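Local coordinates for calcium-dependent protein kinase, putative (Plasmodium falciparum, PDB 3MSE), which probably phosphorylates serine and threonine residues of target proteins in response to calcium, which binds to EF-hands in the C-terminal domain described here, at residues D145-F148 against L149-S153; Q170-K173 against D174-S178. All blocks are in the same frame, centred on the assembly; numbering follows the deposited sequence.

Contact 1 (D145-F148 against L149-S153)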
loop_
_atom_site.group_PDB
_atom_site.type_symbol
_atom_site.label_atom_id
_atom_site.label_comp_id
_atom_site.label_asym_id
_atom_site.label_seq_id
_atom_site.Cartn_x
_atom_site.Cartn_y
_atom_site.Cartn_z
ATOM N N ASP A 145 7.031 -29.380 -2.836
ATOM C CA ASP A 145 8.473 -29.665 -2.751
ATOM C C ASP A 145 9.289 -28.754 -3.654
ATOM O O ASP A 145 10.308 -28.231 -3.221
ATOM C CB ASP A 145 8.773 -31.133 -3.077
ATOM C CG ASP A 145 8.535 -32.053 -1.897
ATOM O OD1 ASP A 145 8.779 -31.628 -0.748
ATOM O OD2 ASP A 145 8.097 -33.200 -2.124
ATOM N N ASN A 146 8.832 -28.574 -4.894
ATOM C CA ASN A 146 9.408 -27.596 -5.828
ATOM C C ASN A 146 9.542 -26.210 -5.208
ATOM O O ASN A 146 10.594 -25.571 -5.319
ATOM C CB ASN A 146 8.563 -27.492 -7.100
ATOM C CG ASN A 146 8.581 -28.767 -7.926
ATOM O OD1 ASN A 146 9.393 -29.672 -7.684
ATOM N ND2 ASN A 146 7.688 -28.845 -8.920
ATOM N N PHE A 147 8.480 -25.754 -4.545
ATOM C CA PHE A 147 8.482 -24.431 -3.935
ATOM C C PHE A 147 9.563 -24.291 -2.856
ATOM O O PHE A 147 10.241 -23.257 -2.786
ATOM C CB PHE A 147 7.093 -24.073 -3.398
ATOM C CG PHE A 147 7.074 -22.856 -2.518
ATOM C CD1 PHE A 147 7.004 -22.991 -1.133
ATOM C CD2 PHE A 147 7.135 -21.579 -3.067
ATOM C CE1 PHE A 147 6.991 -21.873 -0.310
ATOM C CE2 PHE A 147 7.124 -20.453 -2.254
ATOM C CZ PHE A 147 7.051 -20.602 -0.865
ATOM N N PHE A 148 9.732 -25.326 -2.033
ATOM C CA PHE A 148 10.739 -25.297 -0.962
ATOM C C PHE A 148 12.171 -25.310 -1.507
ATOM O O PHE A 148 13.062 -24.643 -0.964
ATOM C CB PHE A 148 10.508 -26.422 0.055
ATOM C CG PHE A 148 9.521 -26.056 1.141
ATOM C CD1 PHE A 148 9.956 -25.482 2.327
ATOM C CD2 PHE A 148 8.153 -26.267 0.959
ATOM C CE1 PHE A 148 9.046 -25.133 3.324
ATOM C CE2 PHE A 148 7.237 -25.921 1.946
ATOM C CZ PHE A 148 7.678 -25.349 3.124
ATOM N N LEU A 149 12.372 -26.053 -2.593
ATOM C CA LEU A 149 13.654 -26.082 -3.280
ATOM C C LEU A 149 13.983 -24.708 -3.876
ATOM O O LEU A 149 15.113 -24.211 -3.724
ATOM C CB LEU A 149 13.678 -27.199 -4.337
ATOM C CG LEU A 149 13.645 -28.627 -3.751
ATOM C CD1 LEU A 149 13.303 -29.689 -4.805
ATOM C CD2 LEU A 149 14.942 -28.994 -2.994
ATOM N N SER A 150 12.989 -24.085 -4.512
ATOM C CA SER A 150 13.148 -22.738 -5.063
ATOM C C SER A 150 13.550 -21.718 -3.995
ATOM O O SER A 150 14.520 -20.978 -4.173
ATOM C CB SER A 150 11.891 -22.291 -5.806
ATOM O OG SER A 150 11.629 -23.132 -6.919
ATOM N N VAL A 151 12.814 -21.690 -2.885
ATOM C CA VAL A 151 13.129 -20.802 -1.765
ATOM C C VAL A 151 14.574 -20.984 -1.259
ATOM O O VAL A 151 15.284 -20.001 -1.015
ATOM C CB VAL A 151 12.118 -20.976 -0.598
ATOM C CG1 VAL A 151 12.602 -20.262 0.667
ATOM C CG2 VAL A 151 10.734 -20.472 -1.003
ATOM N N HIS A 152 15.002 -22.236 -1.118
ATOM C CA HIS A 152 16.318 -22.552 -0.562
ATOM C C HIS A 152 17.447 -22.575 -1.598
ATOM O O HIS A 152 18.614 -22.736 -1.235
ATOM C CB HIS A 152 16.273 -23.872 0.213
ATOM C CG HIS A 152 15.563 -23.777 1.528
ATOM N ND1 HIS A 152 14.608 -24.690 1.926
ATOM C CD2 HIS A 152 15.662 -22.873 2.533
ATOM C CE1 HIS A 152 14.156 -24.356 3.122
ATOM N NE2 HIS A 152 14.777 -23.255 3.512
ATOM N N SER A 153 17.100 -22.420 -2.875
ATOM C CA SER A 153 18.099 -22.290 -3.940
ATOM C C SER A 153 18.527 -20.828 -4.147
ATOM O O SER A 153 19.025 -20.466 -5.218
ATOM C CB SER A 153 17.568 -22.878 -5.253
#

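Contact 2 (Q170-K173 against D174-S178)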
loop_
_atom_site.group_PDB
_atom_site.type_symbol
_atom_site.label_atom_id
_atom_site.label_comp_id
_atom_site.label_asym_id
_atom_site.label_seq_id
_atom_site.Cartn_x
_atom_site.Cartn_y
_atom_site.Cartn_z
ATOM N N GLN A 170 13.118 -14.005 6.489
ATOM C CA GLN A 170 14.197 -13.487 5.653
ATOM C C GLN A 170 14.340 -14.298 4.364
ATOM O O GLN A 170 14.467 -13.723 3.286
ATOM C CB GLN A 170 15.524 -13.429 6.434
ATOM C CG GLN A 170 16.533 -12.411 5.888
ATOM C CD GLN A 170 16.015 -10.976 5.933
ATOM O OE1 GLN A 170 16.093 -10.251 4.944
ATOM N NE2 GLN A 170 15.468 -10.566 7.078
ATOM N N GLU A 171 14.308 -15.622 4.488
ATOM C CA GLU A 171 14.364 -16.522 3.328
ATOM C C GLU A 171 13.106 -16.406 2.462
ATOM O O GLU A 171 13.174 -16.516 1.235
ATOM C CB GLU A 171 14.524 -17.967 3.777
ATOM C CG GLU A 171 15.738 -18.236 4.649
ATOM C CD GLU A 171 15.730 -19.646 5.218
ATOM O OE1 GLU A 171 16.821 -20.240 5.370
ATOM O OE2 GLU A 171 14.629 -20.167 5.506
ATOM N N PHE A 172 11.967 -16.186 3.121
ATOM C CA PHE A 172 10.698 -15.950 2.442
ATOM C C PHE A 172 10.800 -14.664 1.632
ATOM O O PHE A 172 10.526 -14.654 0.430
ATOM C CB PHE A 172 9.564 -15.846 3.465
ATOM C CG PHE A 172 8.251 -15.417 2.881
ATOM C CD1 PHE A 172 7.800 -14.117 3.043
ATOM C CD2 PHE A 172 7.458 -16.321 2.165
ATOM C CE1 PHE A 172 6.571 -13.712 2.505
ATOM C CE2 PHE A 172 6.230 -15.932 1.622
ATOM C CZ PHE A 172 5.786 -14.629 1.789
ATOM N N LYS A 173 11.219 -13.593 2.305
ATOM C CA LYS A 173 11.368 -12.274 1.704
ATOM C C LYS A 173 12.352 -12.303 0.545
ATOM O O LYS A 173 12.093 -11.728 -0.510
ATOM C CB LYS A 173 11.837 -11.261 2.754
ATOM C CG LYS A 173 11.887 -9.817 2.259
ATOM C CD LYS A 173 13.128 -9.103 2.767
ATOM C CE LYS A 173 12.923 -8.432 4.122
ATOM N NZ LYS A 173 12.681 -6.958 3.990
ATOM N N ASP A 174 13.479 -12.974 0.752
ATOM C CA ASP A 174 14.517 -13.070 -0.268
ATOM C C ASP A 174 14.009 -13.805 -1.497
ATOM O O ASP A 174 14.287 -13.384 -2.621
ATOM C CB ASP A 174 15.771 -13.763 0.278
ATOM C CG ASP A 174 16.564 -12.883 1.254
ATOM O OD1 ASP A 174 16.296 -11.663 1.355
ATOM O OD2 ASP A 174 17.460 -13.431 1.934
ATOM N N TYR A 175 13.260 -14.894 -1.299
ATOM C CA TYR A 175 12.700 -15.592 -2.462
ATOM C C TYR A 175 11.709 -14.720 -3.234
ATOM O O TYR A 175 11.819 -14.587 -4.453
ATOM C CB TYR A 175 12.071 -16.948 -2.120
ATOM C CG TYR A 175 11.395 -17.558 -3.334
ATOM C CD1 TYR A 175 12.143 -18.172 -4.337
ATOM C CD2 TYR A 175 10.006 -17.480 -3.498
ATOM C CE1 TYR A 175 11.526 -18.714 -5.470
ATOM C CE2 TYR A 175 9.376 -18.016 -4.621
ATOM C CZ TYR A 175 10.142 -18.634 -5.600
ATOM O OH TYR A 175 9.520 -19.162 -6.713
ATOM N N MET A 176 10.747 -14.128 -2.527
ATOM C CA MET A 176 9.700 -13.364 -3.203
ATOM C C MET A 176 10.299 -12.203 -3.992
ATOM O O MET A 176 9.929 -11.981 -5.148
ATOM C CB MET A 176 8.635 -12.875 -2.220
ATOM C CG MET A 176 7.796 -13.995 -1.588
ATOM S SD MET A 176 6.884 -15.019 -2.779
ATOM C CE MET A 176 5.819 -13.793 -3.526
ATOM N N LEU A 177 11.231 -11.479 -3.371
ATOM C CA LEU A 177 11.917 -10.355 -4.031
ATOM C C LEU A 177 12.634 -10.766 -5.312
ATOM O O LEU A 177 12.602 -10.041 -6.289
ATOM C CB LEU A 177 12.890 -9.656 -3.084
ATOM C CG LEU A 177 12.276 -8.745 -2.024
ATOM C CD1 LEU A 177 13.340 -8.354 -0.997
ATOM C CD2 LEU A 177 11.645 -7.505 -2.636
ATOM N N SER A 178 13.259 -11.938 -5.308
ATOM C CA SER A 178 13.933 -12.455 -6.498
ATOM C C SER A 178 12.992 -12.802 -7.659
ATOM O O SER A 178 13.458 -13.067 -8.765
ATOM C CB SER A 178 14.729 -13.699 -6.137
ATOM O OG SER A 178 13.858 -14.815 -6.063
#

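Contact 1 (D145-F148 against L149-S153)
One face of the Phe-147 ring is met by a methyl group of Val-151, one helical turn further on. CG2 of Val-151 stands 3.9 Å from the ring centroid, 21° off the ring normal, and is displaced toward the rim so that its closest ring atom is CZ, at 3.7 Å. This CH-pi contact depends on the torsion of the phenylalanine: CG is anti to the backbone N (chi1 168°), which carries the ring toward the next turn, while the two side chains lie aslant to one another. At the edge of the Phe-148 ring, near its plane, comes CE1 of His-152, 4.4 Å from CD1, a looser approach between aromatic groups four residues apart.

The backbone sets this spacing. Val-151 N gives a nearly straight bond to Phe-147 O (3.0 Å, 170° at the hydrogen), and Leu-149, Ser-150 and His-152 likewise bond back to the carbonyls of Asp-145, Asn-146 and Phe-148. The OG of Ser-150 also lies 3.1 Å from Asn-146 O, a small polar group suited to folding back on its own helix. Leu-149, exposed, lays CG against Asp-145 O at 3.4 Å.

Phe-147, Phe-148 and Val-151 are buried, whereas the polar Asn-146 is exposed. Ile-130 of helix 127-133 touches both phenylalanines, as does Ile-167 of the following loop; Ile-19 and Ile-23 of helix 18-48 pack on Phe-147. Helix 141-152 follows the helix-loop-helix of the second calcium site (helices 109-117 and 127-133), the side chain of Phe-148 about 9 Å from the calcium ion, and with helix 169-177, which Ser-150, Val-151 and His-152 touch, it probably forms the partner EF-hand.

Contact 2 (Q170-K173 against D174-S178)
Phe-172 and Met-176 make the apolar part of this contact. Met-176 CG sits over one face of the phenylalanine ring, 4.1 Å from the centroid and 17° off the normal, in a CH-pi contact; Met-176 SD is 5.1 Å from the centroid of the Phe-172 ring and oblique to it, adding a Met-aromatic contact. The flexible thioether suits the place: chi1 (-67°) sets CG anti to the carbonyl carbon and over the ring, and the bend at chi2 then turns SD to its oblique position. Lys-173 and Leu-177 run alongside each other in the same direction, with the lysine's CD 3.8 Å from CD1 of the leucine: the aliphatic stem of a charged residue serves as apolar surface beside an exposed leucine.

The polar interactions are mainly those of the helix. Asp-174, Tyr-175, Met-176 and Leu-177 each donate from N to the carbonyl four residues earlier, Asp-174 N to Gln-170 O being 2.8 Å. Ser-178 OG donates to Tyr-175 O at 2.6 Å. Glu-171 OE2 accepts from Ser-168 N.

Leu-110 of helix 109-117 and Ile-23 of helix 18-48 touch both Phe-172 and Met-176, and Phe-114 meets Phe-172 edge-to-face. This amphipathic packing is consistent with the last helix of a paired EF-hand lobe; helices 141-152 and 169-177 probably flank the partner loop, partly unmodelled.

How the contacts relate
From the N terminus, helix 18-48 leads into the first calcium-binding half; helix 109-117, the second calcium loop and helix 127-133 follow, then helix 141-152 with contact 1, a partly unmodelled connection, and helix 169-177 with contact 2. Each contact stays within its own helix and closes no loop; they stand in series, neither nested nor crossing. Their centres are 11 Å apart, and the two helices meet directly: Tyr-175 packs on Ser-150 and Val-151, with CE1 of Tyr-175 3.6 Å from CB of Ser-150, and Glu-171 lies beside His-152. Ile-23 ties this lobe to helix 18-48, while Ile-167, just before helix 169-177, packs against both contacts.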